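Putative rhamnosidase (Streptomyces avermitilis, PDB 3W5M) releases terminal alpha-L-rhamnose by hydrolysis from citrus flavonoids and gum arabic, and binds L-rhamnose through a calcium-dependent carbohydrate-binding module. Local coordinates at residues Arg157-Thr162 against Val224-Ala229; Asp179-Val184 against Thr194-Asp199; Arg306-Leu311 against Ala369-Ala374; Ala331-Arg336 against Tyr359-Ser364. All blocks are in the same frame, centred on the assembly; numbering follows the deposited sequence. Where two conformers were deposited one is given.

Interaction 1 of 4, residues Arg157-Thr162 against Val224-Ala229. With CA (calcium ion), chain B.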
loop_
_atom_site.group_PDB
_atom_site.type_symbol
_atom_site.label_atom_id
_atom_site.label_comp_id
_atom_site.label_asym_id
_atom_site.label_seq_id
_atom_site.Cartn_x
_atom_site.Cartn_y
_atom_site.Cartn_z
ATOM N N ARG A 157 -21.428 -25.964 -30.729
ATOM C CA ARG A 157 -22.685 -26.719 -30.624
ATOM C C ARG A 157 -23.783 -25.763 -30.144
ATOM O O ARG A 157 -23.482 -24.728 -29.549
ATOM C CB ARG A 157 -22.553 -27.917 -29.696
ATOM C CG ARG A 157 -21.429 -28.866 -30.131
ATOM C CD ARG A 157 -21.811 -29.601 -31.396
ATOM N NE ARG A 157 -20.801 -30.563 -31.856
ATOM C CZ ARG A 157 -20.109 -30.462 -32.996
ATOM N NH1 ARG A 157 -20.269 -29.419 -33.817
ATOM N NH2 ARG A 157 -19.240 -31.441 -33.335
ATOM N N TRP A 158 -25.028 -26.105 -30.457
ATOM C CA TRP A 158 -26.166 -25.219 -30.185
ATOM C C TRP A 158 -27.164 -25.950 -29.290
ATOM O O TRP A 158 -27.344 -27.184 -29.424
ATOM C CB TRP A 158 -26.804 -24.799 -31.523
ATOM C CG TRP A 158 -25.875 -23.947 -32.359
ATOM C CD1 TRP A 158 -25.805 -22.582 -32.373
ATOM C CD2 TRP A 158 -24.869 -24.408 -33.287
ATOM N NE1 TRP A 158 -24.828 -22.165 -33.245
ATOM C CE2 TRP A 158 -24.233 -23.263 -33.811
ATOM C CE3 TRP A 158 -24.446 -25.682 -33.717
ATOM C CZ2 TRP A 158 -23.197 -23.342 -34.755
ATOM C CZ3 TRP A 158 -23.412 -25.768 -34.635
ATOM C CH2 TRP A 158 -22.796 -24.601 -35.148
ATOM N N PHE A 159 -27.825 -25.203 -28.402
ATOM C CA PHE A 159 -28.692 -25.770 -27.369
ATOM C C PHE A 159 -29.917 -24.902 -27.182
ATOM O O PHE A 159 -29.794 -23.661 -27.197
ATOM C CB PHE A 159 -27.961 -25.813 -26.029
ATOM C CG PHE A 159 -26.670 -26.597 -26.089
ATOM C CD1 PHE A 159 -25.526 -25.981 -26.581
ATOM C CD2 PHE A 159 -26.619 -27.950 -25.735
ATOM C CE1 PHE A 159 -24.328 -26.688 -26.694
ATOM C CE2 PHE A 159 -25.412 -28.652 -25.835
ATOM C CZ PHE A 159 -24.288 -28.028 -26.313
ATOM N N ARG A 160 -31.048 -25.568 -26.964
ATOM C CA ARG A 160 -32.314 -24.900 -26.672
ATOM C C ARG A 160 -33.062 -25.574 -25.550
ATOM O O ARG A 160 -32.999 -26.807 -25.394
ATOM C CB ARG A 160 -33.223 -24.929 -27.913
ATOM C CG ARG A 160 -32.851 -23.942 -29.011
ATOM C CD ARG A 160 -33.741 -24.077 -30.259
ATOM N NE ARG A 160 -35.178 -24.074 -29.957
ATOM C CZ ARG A 160 -35.936 -22.983 -29.921
ATOM N NH1 ARG A 160 -35.415 -21.794 -30.170
ATOM N NH2 ARG A 160 -37.240 -23.091 -29.653
ATOM N N ARG A 161 -33.812 -24.770 -24.799
ATOM C CA ARG A 161 -34.770 -25.303 -23.837
ATOM C C ARG A 161 -35.890 -24.307 -23.631
ATOM O O ARG A 161 -35.677 -23.120 -23.457
ATOM C CB ARG A 161 -34.139 -25.665 -22.488
ATOM C CG ARG A 161 -35.090 -26.444 -21.587
ATOM C CD ARG A 161 -34.457 -26.926 -20.296
ATOM N NE ARG A 161 -35.473 -27.398 -19.359
ATOM C CZ ARG A 161 -35.203 -27.904 -18.163
ATOM N NH1 ARG A 161 -33.943 -28.019 -17.756
ATOM N NH2 ARG A 161 -36.199 -28.310 -17.386
ATOM N N THR A 162 -37.102 -24.824 -23.703
ATOM C CA THR A 162 -38.275 -24.021 -23.365
ATOM C C THR A 162 -38.782 -24.484 -22.017
ATOM O O THR A 162 -39.087 -25.665 -21.853
ATOM C CB THR A 162 -39.377 -24.138 -24.433
ATOM O OG1 THR A 162 -38.868 -23.636 -25.671
ATOM C CG2 THR A 162 -40.616 -23.321 -24.012
ATOM N N VAL A 224 -28.440 -21.395 -26.196
ATOM C CA VAL A 224 -27.035 -21.224 -25.849
ATOM C C VAL A 224 -26.263 -21.760 -27.024
ATOM O O VAL A 224 -26.586 -22.826 -27.514
ATOM C CB VAL A 224 -26.687 -22.051 -24.578
ATOM C CG1 VAL A 224 -25.191 -22.145 -24.349
ATOM C CG2 VAL A 224 -27.319 -21.419 -23.358
ATOM N N SER A 225 -25.292 -20.995 -27.506
ATOM C CA SER A 225 -24.195 -21.569 -28.331
ATOM C C SER A 225 -22.982 -21.742 -27.420
ATOM O O SER A 225 -22.787 -20.966 -26.493
ATOM C CB SER A 225 -23.866 -20.676 -29.533
ATOM O OG SER A 225 -23.369 -19.410 -29.115
ATOM N N ALA A 226 -22.197 -22.793 -27.643
ATOM C CA ALA A 226 -20.991 -23.007 -26.867
ATOM C C ALA A 226 -19.957 -23.575 -27.812
ATOM O O ALA A 226 -20.292 -24.366 -28.701
ATOM C CB ALA A 226 -21.252 -23.971 -25.718
ATOM N N SER A 227 -18.698 -23.183 -27.610
ATOM C CA SER A 227 -17.622 -23.610 -28.501
ATOM C C SER A 227 -16.483 -24.232 -27.719
ATOM O O SER A 227 -16.112 -23.752 -26.638
ATOM C CB SER A 227 -17.110 -22.438 -29.341
ATOM O OG SER A 227 -18.179 -21.914 -30.122
ATOM N N ASN A 228 -15.923 -25.301 -28.271
ATOM C CA ASN A 228 -14.734 -25.919 -27.682
ATOM C C ASN A 228 -13.545 -25.434 -28.495
ATOM O O ASN A 228 -13.577 -25.505 -29.730
ATOM C CB ASN A 228 -14.871 -27.437 -27.758
ATOM C CG ASN A 228 -13.720 -28.190 -27.080
ATOM O OD1 ASN A 228 -13.009 -27.658 -26.237
ATOM N ND2 ASN A 228 -13.560 -29.456 -27.454
ATOM N N ALA A 229 -12.513 -24.935 -27.812
ATOM C CA ALA A 229 -11.394 -24.223 -28.468
ATOM C C ALA A 229 -10.378 -25.133 -29.149
ATOM O O ALA A 229 -9.677 -24.728 -30.093
ATOM C CB ALA A 229 -10.698 -23.324 -27.464
HETATM CA CA CA B . -11.981 -27.360 -24.163
HETATM O O HOH W 1 -10.288 -28.717 -25.227
HETATM O O HOH W 2 -9.714 -26.253 -23.569
HETATM O O HOH W 3 -10.715 -28.162 -22.005
#

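Interaction 2 of 4, residues Asp179-Val184 against Thr194-Asp199. With CA (calcium ion), chain B.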
loop_
_atom_site.group_PDB
_atom_site.type_symbol
_atom_site.label_atom_id
_atom_site.label_comp_id
_atom_site.label_asym_id
_atom_site.label_seq_id
_atom_site.Cartn_x
_atom_site.Cartn_y
_atom_site.Cartn_z
ATOM N N ASP A 179 -16.649 -24.630 -20.892
ATOM C CA ASP A 179 -15.380 -25.011 -21.482
ATOM C C ASP A 179 -15.651 -25.148 -22.996
ATOM O O ASP A 179 -16.166 -26.187 -23.421
ATOM C CB ASP A 179 -14.991 -26.372 -20.885
ATOM C CG ASP A 179 -13.613 -26.857 -21.358
ATOM O OD1 ASP A 179 -13.153 -26.364 -22.388
ATOM O OD2 ASP A 179 -13.031 -27.751 -20.728
ATOM N N ASN A 180 -15.329 -24.154 -23.843
ATOM C CA ASN A 180 -14.554 -22.957 -23.499
ATOM C C ASN A 180 -15.297 -21.641 -23.469
ATOM O O ASN A 180 -14.954 -20.766 -22.668
ATOM C CB ASN A 180 -13.375 -22.815 -24.473
ATOM C CG ASN A 180 -12.379 -23.928 -24.294
ATOM O OD1 ASN A 180 -12.394 -24.918 -25.035
ATOM N ND2 ASN A 180 -11.555 -23.815 -23.249
ATOM N N VAL A 181 -16.291 -21.482 -24.341
ATOM C CA VAL A 181 -17.038 -20.209 -24.385
ATOM C C VAL A 181 -18.522 -20.432 -24.646
ATOM O O VAL A 181 -18.926 -21.514 -25.110
ATOM C CB VAL A 181 -16.506 -19.231 -25.472
ATOM C CG1 VAL A 181 -15.092 -18.756 -25.152
ATOM C CG2 VAL A 181 -16.588 -19.841 -26.871
ATOM N N TYR A 182 -19.326 -19.399 -24.385
ATOM C CA TYR A 182 -20.775 -19.499 -24.550
ATOM C C TYR A 182 -21.376 -18.167 -25.011
ATOM O O TYR A 182 -20.751 -17.112 -24.863
ATOM C CB TYR A 182 -21.442 -19.968 -23.255
ATOM C CG TYR A 182 -21.242 -19.008 -22.107
ATOM C CD1 TYR A 182 -22.051 -17.884 -21.969
ATOM C CD2 TYR A 182 -20.222 -19.203 -21.177
ATOM C CE1 TYR A 182 -21.856 -16.980 -20.935
ATOM C CE2 TYR A 182 -20.026 -18.310 -20.130
ATOM C CZ TYR A 182 -20.854 -17.200 -20.014
ATOM O OH TYR A 182 -20.650 -16.305 -18.990
ATOM N N ALA A 183 -22.578 -18.229 -25.587
ATOM C CA ALA A 183 -23.419 -17.040 -25.789
ATOM C C ALA A 183 -24.847 -17.478 -25.463
ATOM O O ALA A 183 -25.368 -18.412 -26.069
ATOM C CB ALA A 183 -23.318 -16.538 -27.221
ATOM N N VAL A 184 -25.447 -16.852 -24.461
ATOM C CA VAL A 184 -26.761 -17.265 -23.998
ATOM C C VAL A 184 -27.795 -16.146 -24.215
ATOM O O VAL A 184 -27.472 -14.950 -24.067
ATOM C CB VAL A 184 -26.713 -17.766 -22.527
ATOM C CG1 VAL A 184 -26.023 -16.745 -21.618
ATOM C CG2 VAL A 184 -28.102 -18.114 -22.032
ATOM N N THR A 194 -19.110 -15.065 -23.571
ATOM C CA THR A 194 -17.653 -15.016 -23.453
ATOM C C THR A 194 -17.063 -15.253 -24.833
ATOM O O THR A 194 -17.737 -15.807 -25.711
ATOM C CB THR A 194 -17.100 -16.024 -22.427
ATOM O OG1 THR A 194 -17.675 -17.323 -22.648
ATOM C CG2 THR A 194 -17.457 -15.578 -21.028
ATOM N N ASP A 195 -15.826 -14.812 -25.055
ATOM C CA ASP A 195 -15.266 -14.820 -26.424
ATOM C C ASP A 195 -14.011 -15.688 -26.549
ATOM O O ASP A 195 -13.154 -15.673 -25.657
ATOM C CB ASP A 195 -15.016 -13.386 -26.918
ATOM C CG ASP A 195 -16.298 -12.546 -26.948
ATOM O OD1 ASP A 195 -17.186 -12.801 -27.795
ATOM O OD2 ASP A 195 -16.424 -11.627 -26.109
ATOM N N LEU A 196 -13.923 -16.448 -27.646
ATOM C CA LEU A 196 -12.833 -17.420 -27.846
ATOM C C LEU A 196 -11.441 -16.803 -27.750
ATOM O O LEU A 196 -10.557 -17.363 -27.090
ATOM C CB LEU A 196 -12.988 -18.203 -29.165
ATOM C CG LEU A 196 -13.636 -19.602 -29.143
ATOM C CD1 LEU A 196 -13.581 -20.262 -30.516
ATOM C CD2 LEU A 196 -12.999 -20.509 -28.093
ATOM N N GLU A 197 -11.261 -15.650 -28.394
ATOM C CA GLU A 197 -9.982 -14.926 -28.356
ATOM C C GLU A 197 -9.569 -14.475 -26.944
ATOM O O GLU A 197 -8.379 -14.485 -26.612
ATOM C CB GLU A 197 -9.933 -13.760 -29.377
ATOM C CG GLU A 197 -11.278 -13.207 -29.859
ATOM C CD GLU A 197 -11.863 -12.120 -28.963
ATOM O OE1 GLU A 197 -11.273 -11.797 -27.908
ATOM O OE2 GLU A 197 -12.932 -11.577 -29.320
ATOM N N ALA A 198 -10.546 -14.112 -26.113
ATOM C CA ALA A 198 -10.269 -13.615 -24.768
ATOM C C ALA A 198 -10.206 -14.727 -23.711
ATOM O O ALA A 198 -9.822 -14.474 -22.564
ATOM C CB ALA A 198 -11.283 -12.546 -24.376
ATOM N N ASP A 199 -10.564 -15.953 -24.091
ATOM C CA ASP A 199 -10.615 -17.059 -23.127
ATOM C C ASP A 199 -9.246 -17.500 -22.628
ATOM O O ASP A 199 -8.350 -17.814 -23.412
ATOM C CB ASP A 199 -11.372 -18.282 -23.685
ATOM C CG ASP A 199 -11.346 -19.490 -22.722
ATOM O OD1 ASP A 199 -11.622 -19.306 -21.520
ATOM O OD2 ASP A 199 -11.045 -20.625 -23.162
HETATM CA CA CA B . -11.981 -27.360 -24.163
HETATM O O HOH W 3 -10.715 -28.162 -22.005
HETATM O O HOH W 4 -12.956 -21.812 -20.881
HETATM O O HOH W 5 -16.324 -18.994 -20.940
HETATM O O HOH W 2 -9.714 -26.253 -23.569
HETATM O O HOH W 1 -10.288 -28.717 -25.227
#

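Interaction 3 of 4, residues Arg306-Leu311 against Ala369-Ala374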
loop_
_atom_site.group_PDB
_atom_site.type_symbol
_atom_site.label_atom_id
_atom_site.label_comp_id
_atom_site.label_asym_id
_atom_site.label_seq_id
_atom_site.Cartn_x
_atom_site.Cartn_y
_atom_site.Cartn_z
ATOM N N ARG A 306 -25.894 -5.743 11.814
ATOM C CA ARG A 306 -26.314 -4.783 12.830
ATOM C C ARG A 306 -26.837 -5.468 14.066
ATOM O O ARG A 306 -27.251 -6.629 14.008
ATOM C CB ARG A 306 -27.427 -3.840 12.321
ATOM C CG ARG A 306 -28.769 -4.539 12.121
ATOM C CD ARG A 306 -29.810 -3.593 11.496
ATOM N NE ARG A 306 -29.910 -2.288 12.163
ATOM C CZ ARG A 306 -30.718 -2.002 13.182
ATOM N NH1 ARG A 306 -31.475 -2.947 13.722
ATOM N NH2 ARG A 306 -30.734 -0.771 13.676
ATOM N N HIS A 307 -26.850 -4.695 15.141
ATOM C CA HIS A 307 -27.333 -5.126 16.436
ATOM C C HIS A 307 -27.878 -3.930 17.213
ATOM O O HIS A 307 -27.154 -2.944 17.422
ATOM C CB HIS A 307 -26.175 -5.739 17.195
ATOM C CG HIS A 307 -26.519 -6.171 18.586
ATOM N ND1 HIS A 307 -27.534 -7.061 18.864
ATOM C CD2 HIS A 307 -25.954 -5.860 19.775
ATOM C CE1 HIS A 307 -27.587 -7.276 20.168
ATOM N NE2 HIS A 307 -26.650 -6.548 20.746
ATOM N N GLU A 308 -29.134 -4.026 17.665
ATOM C CA GLU A 308 -29.667 -3.049 18.635
ATOM C C GLU A 308 -29.560 -3.552 20.069
ATOM O O GLU A 308 -29.612 -4.771 20.316
ATOM C CB GLU A 308 -31.115 -2.647 18.318
ATOM C CG GLU A 308 -31.194 -1.785 17.057
ATOM C CD GLU A 308 -32.586 -1.214 16.781
ATOM O OE1 GLU A 308 -33.266 -0.787 17.747
ATOM O OE2 GLU A 308 -32.987 -1.186 15.586
ATOM N N PHE A 309 -29.380 -2.616 20.988
ATOM C CA PHE A 309 -29.218 -2.916 22.404
ATOM C C PHE A 309 -29.610 -1.698 23.231
ATOM O O PHE A 309 -29.639 -0.558 22.736
ATOM C CB PHE A 309 -27.762 -3.345 22.715
ATOM C CG PHE A 309 -26.730 -2.345 22.254
ATOM C CD1 PHE A 309 -26.349 -2.283 20.910
ATOM C CD2 PHE A 309 -26.177 -1.441 23.148
ATOM C CE1 PHE A 309 -25.424 -1.342 20.497
ATOM C CE2 PHE A 309 -25.236 -0.504 22.745
ATOM C CZ PHE A 309 -24.869 -0.447 21.410
ATOM N N ARG A 310 -29.901 -1.951 24.501
ATOM C CA ARG A 310 -30.318 -0.929 25.440
ATOM C C ARG A 310 -29.174 -0.682 26.425
ATOM O O ARG A 310 -28.529 -1.627 26.889
ATOM C CB ARG A 310 -31.587 -1.429 26.150
ATOM C CG ARG A 310 -32.365 -0.413 26.972
ATOM C CD ARG A 310 -33.186 -1.128 28.048
ATOM N NE ARG A 310 -34.203 -0.275 28.670
ATOM C CZ ARG A 310 -34.885 -0.580 29.778
ATOM N NH1 ARG A 310 -34.661 -1.725 30.425
ATOM N NH2 ARG A 310 -35.796 0.269 30.253
ATOM N N LEU A 311 -28.889 0.584 26.703
ATOM C CA LEU A 311 -27.924 0.962 27.723
ATOM C C LEU A 311 -28.661 1.652 28.883
ATOM O O LEU A 311 -29.763 2.176 28.680
ATOM C CB LEU A 311 -26.857 1.895 27.140
ATOM C CG LEU A 311 -25.928 1.318 26.061
ATOM C CD1 LEU A 311 -24.933 2.376 25.602
ATOM C CD2 LEU A 311 -25.238 0.065 26.577
ATOM N N ALA A 369 -31.990 3.187 23.878
ATOM C CA ALA A 369 -31.804 2.402 22.677
ATOM C C ALA A 369 -30.623 2.866 21.831
ATOM O O ALA A 369 -30.421 4.060 21.571
ATOM C CB ALA A 369 -33.086 2.351 21.858
ATOM N N ASN A 370 -29.844 1.877 21.415
ATOM C CA ASN A 370 -28.619 2.088 20.658
ATOM C C ASN A 370 -28.591 1.091 19.505
ATOM O O ASN A 370 -29.223 0.029 19.580
ATOM C CB ASN A 370 -27.386 1.858 21.542
ATOM C CG ASN A 370 -27.164 2.956 22.559
ATOM O OD1 ASN A 370 -26.315 3.818 22.371
ATOM N ND2 ASN A 370 -27.894 2.896 23.685
ATOM N N ALA A 371 -27.888 1.442 18.428
ATOM C CA ALA A 371 -27.642 0.499 17.340
ATOM C C ALA A 371 -26.143 0.544 16.957
ATOM O O ALA A 371 -25.563 1.613 16.798
ATOM C CB ALA A 371 -28.494 0.861 16.134
ATOM N N LEU A 372 -25.536 -0.628 16.827
ATOM C CA LEU A 372 -24.159 -0.739 16.323
ATOM C C LEU A 372 -24.269 -1.493 14.992
ATOM O O LEU A 372 -25.058 -2.419 14.855
ATOM C CB LEU A 372 -23.269 -1.459 17.339
ATOM C CG LEU A 372 -21.804 -1.658 16.957
ATOM C CD1 LEU A 372 -21.102 -0.321 16.874
ATOM C CD2 LEU A 372 -21.124 -2.565 17.982
ATOM N N ALA A 373 -23.513 -1.067 13.985
ATOM C CA ALA A 373 -23.730 -1.595 12.652
ATOM C C ALA A 373 -22.408 -1.605 11.901
ATOM O O ALA A 373 -21.538 -0.814 12.222
ATOM C CB ALA A 373 -24.705 -0.725 11.914
ATOM N N ALA A 374 -22.276 -2.481 10.908
ATOM C CA ALA A 374 -21.041 -2.457 10.087
ATOM C C ALA A 374 -21.287 -2.967 8.681
ATOM O O ALA A 374 -22.114 -3.842 8.483
ATOM C CB ALA A 374 -19.906 -3.250 10.768
#

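Interaction 4 of 4, residues Ala331-Arg336 against Tyr359-Ser364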
loop_
_atom_site.group_PDB
_atom_site.type_symbol
_atom_site.label_atom_id
_atom_site.label_comp_id
_atom_site.label_asym_id
_atom_site.label_seq_id
_atom_site.Cartn_x
_atom_site.Cartn_y
_atom_site.Cartn_z
ATOM N N ALA A 331 -17.625 0.724 10.518
ATOM C CA ALA A 331 -18.588 0.629 11.583
ATOM C C ALA A 331 -19.322 1.938 11.737
ATOM O O ALA A 331 -18.775 3.022 11.464
ATOM C CB ALA A 331 -17.905 0.274 12.893
ATOM N N HIS A 332 -20.537 1.808 12.240
ATOM C CA HIS A 332 -21.466 2.907 12.475
ATOM C C HIS A 332 -22.121 2.701 13.833
ATOM O O HIS A 332 -22.389 1.561 14.239
ATOM C CB HIS A 332 -22.552 2.880 11.390
ATOM C CG HIS A 332 -22.039 3.281 10.042
ATOM N ND1 HIS A 332 -21.265 2.445 9.256
ATOM C CD2 HIS A 332 -22.137 4.451 9.367
ATOM C CE1 HIS A 332 -20.916 3.082 8.154
ATOM N NE2 HIS A 332 -21.427 4.304 8.200
ATOM N N LEU A 333 -22.377 3.802 14.542
ATOM C CA LEU A 333 -23.014 3.719 15.857
ATOM C C LEU A 333 -24.048 4.875 15.936
ATOM O O LEU A 333 -23.674 6.043 15.804
ATOM C CB LEU A 333 -21.956 3.830 16.955
ATOM C CG LEU A 333 -22.431 3.858 18.407
ATOM C CD1 LEU A 333 -23.066 2.533 18.807
ATOM C CD2 LEU A 333 -21.280 4.182 19.340
ATOM N N ASN A 334 -25.313 4.514 16.111
ATOM C CA ASN A 334 -26.412 5.508 16.307
ATOM C C ASN A 334 -26.418 6.569 15.223
ATOM O O ASN A 334 -26.379 7.771 15.507
ATOM C CB ASN A 334 -26.299 6.141 17.692
ATOM C CG ASN A 334 -26.475 5.127 18.803
ATOM O OD1 ASN A 334 -25.799 5.193 19.842
ATOM N ND2 ASN A 334 -27.370 4.177 18.589
ATOM N N GLY A 335 -26.399 6.104 13.975
ATOM C CA GLY A 335 -26.515 6.965 12.805
ATOM C C GLY A 335 -25.292 7.771 12.402
ATOM O O GLY A 335 -25.407 8.650 11.578
ATOM N N ARG A 336 -24.122 7.457 12.955
ATOM C CA ARG A 336 -22.903 8.212 12.718
ATOM C C ARG A 336 -21.769 7.214 12.465
ATOM O O ARG A 336 -21.579 6.275 13.241
ATOM C CB ARG A 336 -22.584 9.079 13.943
ATOM C CG ARG A 336 -21.266 9.823 13.878
ATOM C CD ARG A 336 -21.221 10.975 14.882
ATOM N NE ARG A 336 -19.843 11.388 15.176
ATOM C CZ ARG A 336 -19.183 12.360 14.542
ATOM N NH1 ARG A 336 -19.762 13.050 13.562
ATOM N NH2 ARG A 336 -17.938 12.648 14.888
ATOM N N TYR A 359 -11.444 3.028 18.778
ATOM C CA TYR A 359 -12.134 4.295 18.533
ATOM C C TYR A 359 -12.753 4.819 19.806
ATOM O O TYR A 359 -13.296 4.054 20.593
ATOM C CB TYR A 359 -13.224 4.140 17.460
ATOM C CG TYR A 359 -12.750 3.520 16.168
ATOM C CD1 TYR A 359 -12.113 4.304 15.181
ATOM C CD2 TYR A 359 -12.939 2.145 15.913
ATOM C CE1 TYR A 359 -11.674 3.745 13.983
ATOM C CE2 TYR A 359 -12.494 1.582 14.704
ATOM C CZ TYR A 359 -11.866 2.395 13.750
ATOM O OH TYR A 359 -11.421 1.842 12.549
ATOM N N ASP A 360 -12.661 6.140 19.986
ATOM C CA ASP A 360 -13.317 6.823 21.089
ATOM C C ASP A 360 -14.741 7.146 20.658
ATOM O O ASP A 360 -14.953 7.974 19.751
ATOM C CB ASP A 360 -12.560 8.123 21.393
ATOM C CG ASP A 360 -13.201 8.943 22.526
ATOM O OD1 ASP A 360 -14.425 8.804 22.798
ATOM O OD2 ASP A 360 -12.456 9.729 23.148
ATOM N N VAL A 361 -15.721 6.528 21.300
ATOM C CA VAL A 361 -17.111 6.748 20.927
ATOM C C VAL A 361 -17.959 7.255 22.096
ATOM O O VAL A 361 -19.175 7.098 22.094
ATOM C CB VAL A 361 -17.757 5.513 20.258
ATOM C CG1 VAL A 361 -17.041 5.183 18.938
ATOM C CG2 VAL A 361 -17.810 4.315 21.224
ATOM N N THR A 362 -17.307 7.872 23.068
ATOM C CA THR A 362 -17.978 8.377 24.264
ATOM C C THR A 362 -19.212 9.219 23.912
ATOM O O THR A 362 -20.275 9.047 24.513
ATOM C CB THR A 362 -17.002 9.192 25.135
ATOM O OG1 THR A 362 -15.916 8.350 25.512
ATOM C CG2 THR A 362 -17.683 9.688 26.442
ATOM N N SER A 363 -19.084 10.097 22.924
ATOM C CA SER A 363 -20.174 11.061 22.663
ATOM C C SER A 363 -21.245 10.522 21.721
ATOM O O SER A 363 -22.268 11.187 21.480
ATOM C CB SER A 363 -19.617 12.403 22.176
ATOM O OG SER A 363 -18.956 12.239 20.942
ATOM N N SER A 364 -21.030 9.304 21.217
ATOM C CA SER A 364 -21.962 8.628 20.339
ATOM C C SER A 364 -22.924 7.693 21.045
ATOM O O SER A 364 -23.976 7.390 20.509
ATOM C CB SER A 364 -21.206 7.847 19.260
ATOM O OG SER A 364 -21.241 8.512 18.018
HETATM O O HOH W 6 -24.006 8.991 17.293
HETATM O O HOH W 7 -20.576 7.076 15.923
#

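Interaction 1 of 4, residues Arg157-Thr162 against Val224-Ala229
R157 N donates to A226 O at 2.8 Å, almost straight (169°), and A226 N returns a bond to R157 O. Two residues on, the antiparallel ladder repeats with F159 and V224. There V224 N reaches F159 O at 2.8 Å, while the bond from F159 N to V224 O is equally short but bent to 136°. Between these two hydrogen-bonded pairs, W158 and S225 form a non-hydrogen-bonded pair, with S225 CB 3.9 Å from W158 CD1. The strands belong to the beta-jelly roll of CBM67. On the face bearing F159, V224 and A226, the F159 side chain has CG anti to the carbonyl carbon (chi1 -57°), which brings the ring edge to V224 O, in the ring plane and 3.5 Å from CD1; F159 CE1 meets A226 CB at 4.2 Å. R157 turns its end away to a salt bridge with E145. Past the paired residues, N228 OD1 binds calcium at 2.3 Å, with D179, N180, the P233 carbonyl and three waters completing the site. The ladder's last pair holds A226, two residues before N228, so a regular backbone pairing runs almost to the calcium on which rhamnose binding depends.

Interaction 2 of 4, residues Asp179-Val184 against Thr194-Asp199
V181 and L196 cross at about a right angle, V181 CG2 meeting L196 CG at 3.7 Å, beside the calcium site of CBM67. Opposite S227 the strand takes two residues, N180 (after a cis peptide) and V181, where one would be expected: a classic beta bulge. The other valine methyl, CG1, lies on the backbone between D195 and L196. Y182 holds CG between its backbone N and carbonyl carbon (chi1 62°), which brings one ring face under T194 OG1, 3.5 Å from Y182 CD2; the T194 methyl lies near the phenol end. The same hydroxyl accepts from Y182 N, and T194 N bonds to Y182 O at 2.9 Å. An alanine in place of Y182 removes the ring and would probably open a gap beside that hydroxyl and methyl, leaving the T194 side chain less firmly fixed. At the metal end, D179 and N180 bind the calcium and also L-rhamnose. N180 and D199 cross at about a right angle too, amide and carboxylate planes 53° apart, while D199 OD1 accepts from G202 N. N180 OD1 also accepts from A229 N; ND2 donates to a calcium-bound water and makes a weak bond to D199 OD2, 3.2 Å long and bent to 132°.

Interaction 3 of 4, residues Arg306-Leu311 against Ala369-Ala374
Strands 306-311 and 369-374 run antiparallel, H307 with L372 and F309 with N370 forming hydrogen-bonded pairs in the larger sheet of a beta-sandwich. L372 N to H307 O is the straightest of the four bonds. On the face of R306, E308 and A371, R306 NH1 and NH2 converge on E308 OE2, 3.0 Å from each and in the guanidinium plane. R306 also reaches D455 and gives NE to W448 O, and G452 N and F453 N bond to the carboxylate. A glutamine in place of E308 carries no charge and has one acceptor oxygen, so R306 would probably lose one of its anionic partners and one of those loop amides its mate. A371 CB packs against R306 NH2 and E308 CG. On the other face, F309 CG stands between backbone N and carbonyl carbon (chi1 54°), laying the ring beneath N370, ring and amide planes 16° apart. L311 CG abuts N370 ND2, bonded to R366 O, and N370 CB sits 3.6 Å from the F309 ring centroid, 23° off its normal.

Interaction 4 of 4, residues Ala331-Arg336 against Tyr359-Ser364
L333 holds CG anti to its own amide nitrogen (chi1 176°) and turns at chi2 to 66°, which sends CD2 across to the segment 359-364, where it lies 3.7 Å from S364 CB and 3.9 Å from V361 CB. R336 also has CG anti to N (chi1 175°) and runs extended as far as NE, alongside S364: its CD is 4.0 Å from S364 OG, and that hydroxyl lies at the edge of the guanidinium, near its plane. L333 and R336 bracket a type I' turn, the tight two-residue connection of a beta-hairpin, with N334 and G335 both at positive phi. L333 N bonds to R336 O, and R336 N closes the turn on L333 O. The hairpin edges one sheet of the beta-sandwich, while strand 353-360, which leads into V361, belongs to the facing sheet; L333 and V361 therefore meet between them. At the end of that strand, D360 OD1 accepts from T362 N at 3.0 Å, an Asx turn, as the chain bends toward S364. V361 O then receives S364 N. Water joins the hairpin to S364 OG twice over: one molecule donates to R336 O and lies 2.6 Å from S364 OG, and another donates to N334 O at 3.2 Å and lies 2.9 Å from S364 OG.

The four contacts fall into two pairs whose centres lie about 50 Å apart. Interactions 1 and 2 share the CBM67 jelly roll: strands 218-227 and 181-186 are neighbours in one sheet, S225 O and A183 N are probably hydrogen-bonded, and both contacts supply ligands to the same calcium. Interactions 3 and 4 join in the larger sheet of another sandwich through strands 368-377 and 328-333. Interactions 1 and 3 are regular strand ladders; interactions 2 and 4 join strand ends to loops mainly through side chains and waters. Interactions 3 and 4 are mostly buried, far from the calcium and rhamnose sites, whereas 1 and 2 are partly buried, and 2 is the wettest, bordering the metal's waters.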